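Local coordinates for calcineurin-like phosphoesterase domain-containing protein (Aquifex aeolicus, PDB 1XM7), which is of unknown function but belongs to the calcineurin-like phosphoesterases and therefore probably acts as a hydrolase, at residues A[108-113]-A[133-138]; A[112-117]-A[125-130]. All blocks are in the same frame, centred on the assembly; numbering follows the deposited sequence.

Interaction 1: residues A[108-113]-A[133-138]; sequences RILLSH and EIYFKE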
loop_
_atom_site.group_PDB
_atom_site.type_symbol
_atom_site.label_atom_id
_atom_site.label_comp_id
_atom_site.label_asym_id
_atom_site.label_seq_id
_atom_site.Cartn_x
_atom_site.Cartn_y
_atom_site.Cartn_z
ATOM N N ARG A 108 11.973 -13.792 -0.273
ATOM C CA ARG A 108 10.529 -13.979 -0.192
ATOM C C ARG A 108 9.862 -12.776 0.470
ATOM O O ARG A 108 10.252 -12.372 1.566
ATOM C CB ARG A 108 10.256 -15.252 0.601
ATOM C CG ARG A 108 8.924 -15.879 0.345
ATOM C CD ARG A 108 8.899 -17.306 0.863
ATOM N NE ARG A 108 7.569 -17.878 0.694
ATOM C CZ ARG A 108 7.267 -19.163 0.853
ATOM N NH1 ARG A 108 8.209 -20.038 1.187
ATOM N NH2 ARG A 108 6.013 -19.570 0.688
ATOM N N ILE A 109 8.843 -12.225 -0.193
ATOM C CA ILE A 109 8.151 -11.039 0.304
ATOM C C ILE A 109 6.669 -11.179 0.675
ATOM O O ILE A 109 5.841 -11.621 -0.131
ATOM C CB ILE A 109 8.256 -9.876 -0.714
ATOM C CG1 ILE A 109 9.711 -9.692 -1.158
ATOM C CG2 ILE A 109 7.739 -8.585 -0.081
ATOM C CD1 ILE A 109 9.891 -8.693 -2.291
ATOM N N LEU A 110 6.352 -10.768 1.901
ATOM C CA LEU A 110 4.990 -10.789 2.408
ATOM C C LEU A 110 4.401 -9.410 2.160
ATOM O O LEU A 110 4.977 -8.387 2.553
ATOM C CB LEU A 110 4.958 -11.058 3.916
ATOM C CG LEU A 110 3.732 -11.728 4.561
ATOM C CD1 LEU A 110 3.535 -11.152 5.943
ATOM C CD2 LEU A 110 2.485 -11.528 3.744
ATOM N N LEU A 111 3.250 -9.400 1.500
ATOM C CA LEU A 111 2.530 -8.178 1.201
ATOM C C LEU A 111 1.249 -8.209 2.013
ATOM O O LEU A 111 0.424 -9.122 1.873
ATOM C CB LEU A 111 2.168 -8.123 -0.275
ATOM C CG LEU A 111 3.287 -8.324 -1.293
ATOM C CD1 LEU A 111 2.675 -8.297 -2.673
ATOM C CD2 LEU A 111 4.349 -7.244 -1.148
ATOM N N SER A 112 1.089 -7.216 2.868
ATOM C CA SER A 112 -0.100 -7.123 3.687
ATOM C C SER A 112 -0.378 -5.649 3.955
ATOM O O SER A 112 0.502 -4.808 3.778
ATOM C CB SER A 112 0.123 -7.858 4.995
ATOM O OG SER A 112 -1.083 -7.930 5.724
ATOM N N HIS A 113 -1.601 -5.322 4.353
ATOM C CA HIS A 113 -1.927 -3.939 4.650
ATOM C C HIS A 113 -1.466 -3.615 6.059
ATOM O O HIS A 113 -1.022 -2.511 6.342
ATOM C CB HIS A 113 -3.432 -3.713 4.567
ATOM C CG HIS A 113 -3.869 -2.385 5.101
ATOM N ND1 HIS A 113 -3.645 -1.201 4.429
ATOM C CD2 HIS A 113 -4.483 -2.049 6.258
ATOM C CE1 HIS A 113 -4.101 -0.193 5.153
ATOM N NE2 HIS A 113 -4.615 -0.680 6.266
ATOM N N GLU A 133 2.454 -14.128 12.109
ATOM C CA GLU A 133 2.316 -15.567 11.983
ATOM C C GLU A 133 2.673 -16.046 10.588
ATOM O O GLU A 133 3.508 -16.941 10.431
ATOM C CB GLU A 133 0.895 -15.991 12.355
ATOM C CG GLU A 133 0.863 -17.133 13.367
ATOM C CD GLU A 133 1.982 -17.034 14.410
ATOM O OE1 GLU A 133 2.005 -16.050 15.198
ATOM O OE2 GLU A 133 2.844 -17.945 14.429
ATOM N N ILE A 134 2.060 -15.446 9.574
ATOM C CA ILE A 134 2.341 -15.821 8.184
ATOM C C ILE A 134 3.826 -15.635 7.892
ATOM O O ILE A 134 4.489 -16.526 7.355
ATOM C CB ILE A 134 1.553 -14.945 7.191
ATOM C CG1 ILE A 134 0.071 -15.319 7.212
ATOM C CG2 ILE A 134 2.146 -15.080 5.796
ATOM C CD1 ILE A 134 -0.799 -14.346 6.434
ATOM N N TYR A 135 4.331 -14.458 8.247
ATOM C CA TYR A 135 5.726 -14.127 8.033
ATOM C C TYR A 135 6.602 -15.269 8.512
ATOM O O TYR A 135 7.423 -15.788 7.756
ATOM C CB TYR A 135 6.087 -12.865 8.805
ATOM C CG TYR A 135 7.457 -12.308 8.477
ATOM C CD1 TYR A 135 7.642 -11.443 7.399
ATOM C CD2 TYR A 135 8.558 -12.605 9.275
ATOM C CE1 TYR A 135 8.886 -10.880 7.132
ATOM C CE2 TYR A 135 9.805 -12.049 9.016
ATOM C CZ TYR A 135 9.963 -11.185 7.949
ATOM O OH TYR A 135 11.193 -10.604 7.722
ATOM N N PHE A 136 6.415 -15.662 9.770
ATOM C CA PHE A 136 7.207 -16.738 10.363
ATOM C C PHE A 136 6.987 -18.089 9.693
ATOM O O PHE A 136 7.940 -18.771 9.315
ATOM C CB PHE A 136 6.891 -16.881 11.853
ATOM C CG PHE A 136 7.207 -15.663 12.668
ATOM C CD1 PHE A 136 8.375 -14.936 12.444
ATOM C CD2 PHE A 136 6.354 -15.265 13.704
ATOM C CE1 PHE A 136 8.692 -13.829 13.242
ATOM C CE2 PHE A 136 6.660 -14.160 14.508
ATOM C CZ PHE A 136 7.831 -13.441 14.276
ATOM N N LYS A 137 5.719 -18.466 9.566
ATOM C CA LYS A 137 5.338 -19.740 8.966
ATOM C C LYS A 137 5.926 -19.935 7.574
ATOM O O LYS A 137 6.403 -21.019 7.250
ATOM C CB LYS A 137 3.808 -19.844 8.896
ATOM C CG LYS A 137 3.263 -21.084 8.176
ATOM C CD LYS A 137 1.790 -20.870 7.790
ATOM C CE LYS A 137 1.177 -22.051 7.017
ATOM N NZ LYS A 137 0.826 -23.226 7.887
ATOM N N GLU A 138 5.892 -18.889 6.754
ATOM C CA GLU A 138 6.411 -18.987 5.393
ATOM C C GLU A 138 7.880 -18.598 5.267
ATOM O O GLU A 138 8.414 -18.536 4.167
ATOM C CB GLU A 138 5.572 -18.121 4.451
ATOM C CG GLU A 138 4.096 -18.472 4.431
ATOM C CD GLU A 138 3.835 -19.937 4.090
ATOM O OE1 GLU A 138 4.262 -20.398 3.004
ATOM O OE2 GLU A 138 3.194 -20.628 4.913
#

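Interaction 2: residues A[112-117]-A[125-130]; sequences SHYPAK and PDRQEM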
loop_
_atom_site.group_PDB
_atom_site.type_symbol
_atom_site.label_atom_id
_atom_site.label_comp_id
_atom_site.label_asym_id
_atom_site.label_seq_id
_atom_site.Cartn_x
_atom_site.Cartn_y
_atom_site.Cartn_z
ATOM N N SER A 112 1.089 -7.216 2.868
ATOM C CA SER A 112 -0.100 -7.123 3.687
ATOM C C SER A 112 -0.378 -5.649 3.955
ATOM O O SER A 112 0.502 -4.808 3.778
ATOM C CB SER A 112 0.123 -7.858 4.995
ATOM O OG SER A 112 -1.083 -7.930 5.724
ATOM N N HIS A 113 -1.601 -5.322 4.353
ATOM C CA HIS A 113 -1.927 -3.939 4.650
ATOM C C HIS A 113 -1.466 -3.615 6.059
ATOM O O HIS A 113 -1.022 -2.511 6.342
ATOM C CB HIS A 113 -3.432 -3.713 4.567
ATOM C CG HIS A 113 -3.869 -2.385 5.101
ATOM N ND1 HIS A 113 -3.645 -1.201 4.429
ATOM C CD2 HIS A 113 -4.483 -2.049 6.258
ATOM C CE1 HIS A 113 -4.101 -0.193 5.153
ATOM N NE2 HIS A 113 -4.615 -0.680 6.266
ATOM N N TYR A 114 -1.574 -4.602 6.939
ATOM C CA TYR A 114 -1.222 -4.429 8.338
ATOM C C TYR A 114 0.233 -4.687 8.614
ATOM O O TYR A 114 0.856 -5.515 7.961
ATOM C CB TYR A 114 -2.085 -5.346 9.214
ATOM C CG TYR A 114 -3.567 -5.189 8.946
ATOM C CD1 TYR A 114 -4.154 -5.776 7.821
ATOM C CD2 TYR A 114 -4.366 -4.389 9.768
ATOM C CE1 TYR A 114 -5.495 -5.567 7.518
ATOM C CE2 TYR A 114 -5.713 -4.171 9.471
ATOM C CZ TYR A 114 -6.269 -4.764 8.343
ATOM O OH TYR A 114 -7.598 -4.558 8.033
ATOM N N PRO A 115 0.800 -3.963 9.590
ATOM C CA PRO A 115 2.208 -4.096 9.985
ATOM C C PRO A 115 2.360 -5.194 11.033
ATOM O O PRO A 115 1.364 -5.746 11.515
ATOM C CB PRO A 115 2.517 -2.722 10.566
ATOM C CG PRO A 115 1.239 -2.414 11.303
ATOM C CD PRO A 115 0.170 -2.825 10.296
ATOM N N ALA A 116 3.598 -5.504 11.391
ATOM C CA ALA A 116 3.838 -6.512 12.408
ATOM C C ALA A 116 3.405 -5.897 13.737
ATOM O O ALA A 116 2.852 -6.581 14.607
ATOM C CB ALA A 116 5.320 -6.888 12.447
ATOM N N LYS A 117 3.644 -4.597 13.880
ATOM C CA LYS A 117 3.286 -3.881 15.096
ATOM C C LYS A 117 3.157 -2.401 14.793
ATOM O O LYS A 117 4.052 -1.823 14.190
ATOM C CB LYS A 117 4.367 -4.082 16.148
ATOM C CG LYS A 117 3.982 -3.569 17.515
ATOM C CD LYS A 117 5.103 -3.799 18.526
ATOM C CE LYS A 117 4.534 -4.267 19.863
ATOM N NZ LYS A 117 3.704 -5.521 19.717
ATOM N N PRO A 125 -4.799 -5.440 16.615
ATOM C CA PRO A 125 -3.839 -6.416 17.141
ATOM C C PRO A 125 -3.963 -7.846 16.595
ATOM O O PRO A 125 -2.948 -8.521 16.388
ATOM C CB PRO A 125 -4.052 -6.330 18.653
ATOM C CG PRO A 125 -5.446 -5.811 18.789
ATOM C CD PRO A 125 -5.525 -4.781 17.715
ATOM N N ASP A 126 -5.192 -8.300 16.357
ATOM C CA ASP A 126 -5.432 -9.647 15.824
ATOM C C ASP A 126 -4.874 -9.763 14.413
ATOM O O ASP A 126 -4.259 -10.764 14.059
ATOM C CB ASP A 126 -6.932 -9.966 15.762
ATOM C CG ASP A 126 -7.554 -10.199 17.129
ATOM O OD1 ASP A 126 -8.797 -10.130 17.224
ATOM O OD2 ASP A 126 -6.819 -10.458 18.103
ATOM N N ARG A 127 -5.099 -8.742 13.600
ATOM C CA ARG A 127 -4.613 -8.773 12.222
ATOM C C ARG A 127 -3.083 -8.632 12.176
ATOM O O ARG A 127 -2.415 -9.238 11.328
ATOM C CB ARG A 127 -5.326 -7.686 11.400
ATOM C CG ARG A 127 -6.836 -7.869 11.437
ATOM C CD ARG A 127 -7.622 -6.765 10.749
ATOM N NE ARG A 127 -9.023 -6.802 11.174
ATOM C CZ ARG A 127 -9.959 -5.955 10.758
ATOM N NH1 ARG A 127 -9.656 -4.999 9.897
ATOM N NH2 ARG A 127 -11.193 -6.048 11.225
ATOM N N GLN A 128 -2.534 -7.850 13.099
ATOM C CA GLN A 128 -1.091 -7.686 13.167
ATOM C C GLN A 128 -0.473 -9.047 13.486
ATOM O O GLN A 128 0.537 -9.435 12.909
ATOM C CB GLN A 128 -0.723 -6.695 14.263
ATOM C CG GLN A 128 -0.910 -5.249 13.887
ATOM C CD GLN A 128 -0.656 -4.338 15.064
ATOM O OE1 GLN A 128 0.036 -4.717 16.005
ATOM N NE2 GLN A 128 -1.208 -3.130 15.019
ATOM N N GLU A 129 -1.088 -9.773 14.408
ATOM C CA GLU A 129 -0.590 -11.089 14.789
ATOM C C GLU A 129 -0.632 -12.091 13.641
ATOM O O GLU A 129 0.222 -12.963 13.534
ATOM C CB GLU A 129 -1.395 -11.627 15.968
ATOM C CG GLU A 129 -1.252 -13.114 16.186
ATOM C CD GLU A 129 -2.222 -13.636 17.235
ATOM O OE1 GLU A 129 -3.383 -13.166 17.267
ATOM O OE2 GLU A 129 -1.825 -14.532 18.013
ATOM N N MET A 130 -1.633 -11.976 12.785
ATOM C CA MET A 130 -1.753 -12.891 11.662
ATOM C C MET A 130 -0.600 -12.659 10.693
ATOM O O MET A 130 -0.003 -13.606 10.179
ATOM C CB MET A 130 -3.097 -12.681 10.967
ATOM C CG MET A 130 -4.309 -13.030 11.843
ATOM S SD MET A 130 -4.329 -14.769 12.336
ATOM C CE MET A 130 -5.841 -15.187 11.746
#

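Interaction 1: residues A[108-113]-A[133-138]
This is a strand-to-helix packing contact within a beta-alpha-beta unit, with L110 of strand 107-112 lying against I134 and Y135 of helix 125-137, and R108 paired with E138 at the helix's C-terminal end. Strand 142-145 completes the unit and pairs in parallel with 107-112, so the contact illustrates how a crossover helix is fixed to the sheet it covers: an apolar centre with a charged pair at one margin. The side chains of L110 and I134 cross at about a right angle, and the branch carbon L110 CG meets I134 CG2 at 3.9 Å. L110 holds its CG opposite the backbone N (chi1 -153°), which sends the isobutyl group out to the helix, where CD1 comes to 4.2 Å from Y135 CB. The Y135 ring passes beyond the leucine toward strand 142-145, and its hydroxyl is hydrogen-bonded to E165 N. At the margin, R108 reaches out with an extended chain, while E138 folds back at chi2 (-56°). The resulting salt bridge brings R108 NH2 to 3.0 Å from E138 OE1, with the guanidinium and carboxylate planes turned 77° apart rather than laid side by side. The glutamate's backbone also takes part: E138 O sits 3.1 Å above the plane of the R108 guanidinium, offset toward its rim, with R108 NH1 3.3 Å away at an angle too poor for a hydrogen bond.

Interaction 2: residues A[112-117]-A[125-130]
Y114 lays one face of its ring under the aliphatic part of R127, joining the loop that follows strand 107-112 to the first turns of helix 125-137, within the strand-to-helix connection of a beta-alpha-beta unit. R127 CB makes a CH-pi contact, 3.9 Å from the Y114 ring centroid. From there the arginine runs on extended (chi2 175°) across the ring, bringing R127 CD to 3.4 Å from Y114 CZ and carrying the guanidinium past the phenol end. There R127 NH1 donates to Y114 OH over 2.8 Å, moderately bent at 146°, with the oxygen close to the guanidinium plane. That plane stands 82° from the ring, so the arginine uses its edge for the hydroxyl and its methylenes for the face. The opposite face of Y114 is covered by H113, whose CD2 lies 3.8 Å above the ring plane over its centre. Losing the ring to an alanine here would probably leave R127 NH1 without this acceptor, the arginine methylenes without their flat surface and H113 CD2 without the face it meets. Farther along the loop, the contact passes to backbone carbonyls: P115 O receives a CA-H...O contact from Q128 CA at 3.5 Å. A116 O lies 3.6 Å from Q128 CB and also accepts a hydrogen bond from R132 NH1. The closest approach of the glutamine is through its CG, 3.3 Å from P115 O.

Interactions 1 and 2, whose centres lie about 10 Å apart, hold opposite ends of one helix: 133-138 rests on the strand, 125-130 on the loop that leaves it. V131, between these helix segments, touches L110, S112 and Y114 and so connects the two patches. The segments share S112 and H113, where the strand passes into the loop. H113 touches D9 and D52 and meets the ring of H147; all four probably correspond to metal ligands of calcineurin-like phosphoesterases, an inference from the family. Interaction 2 therefore probably borders the active site, since H113, which covers one face of the Y114 ring, belongs to this presumed metal-binding group, whereas interaction 1 packs the far end of the helix on the strand, away from H113.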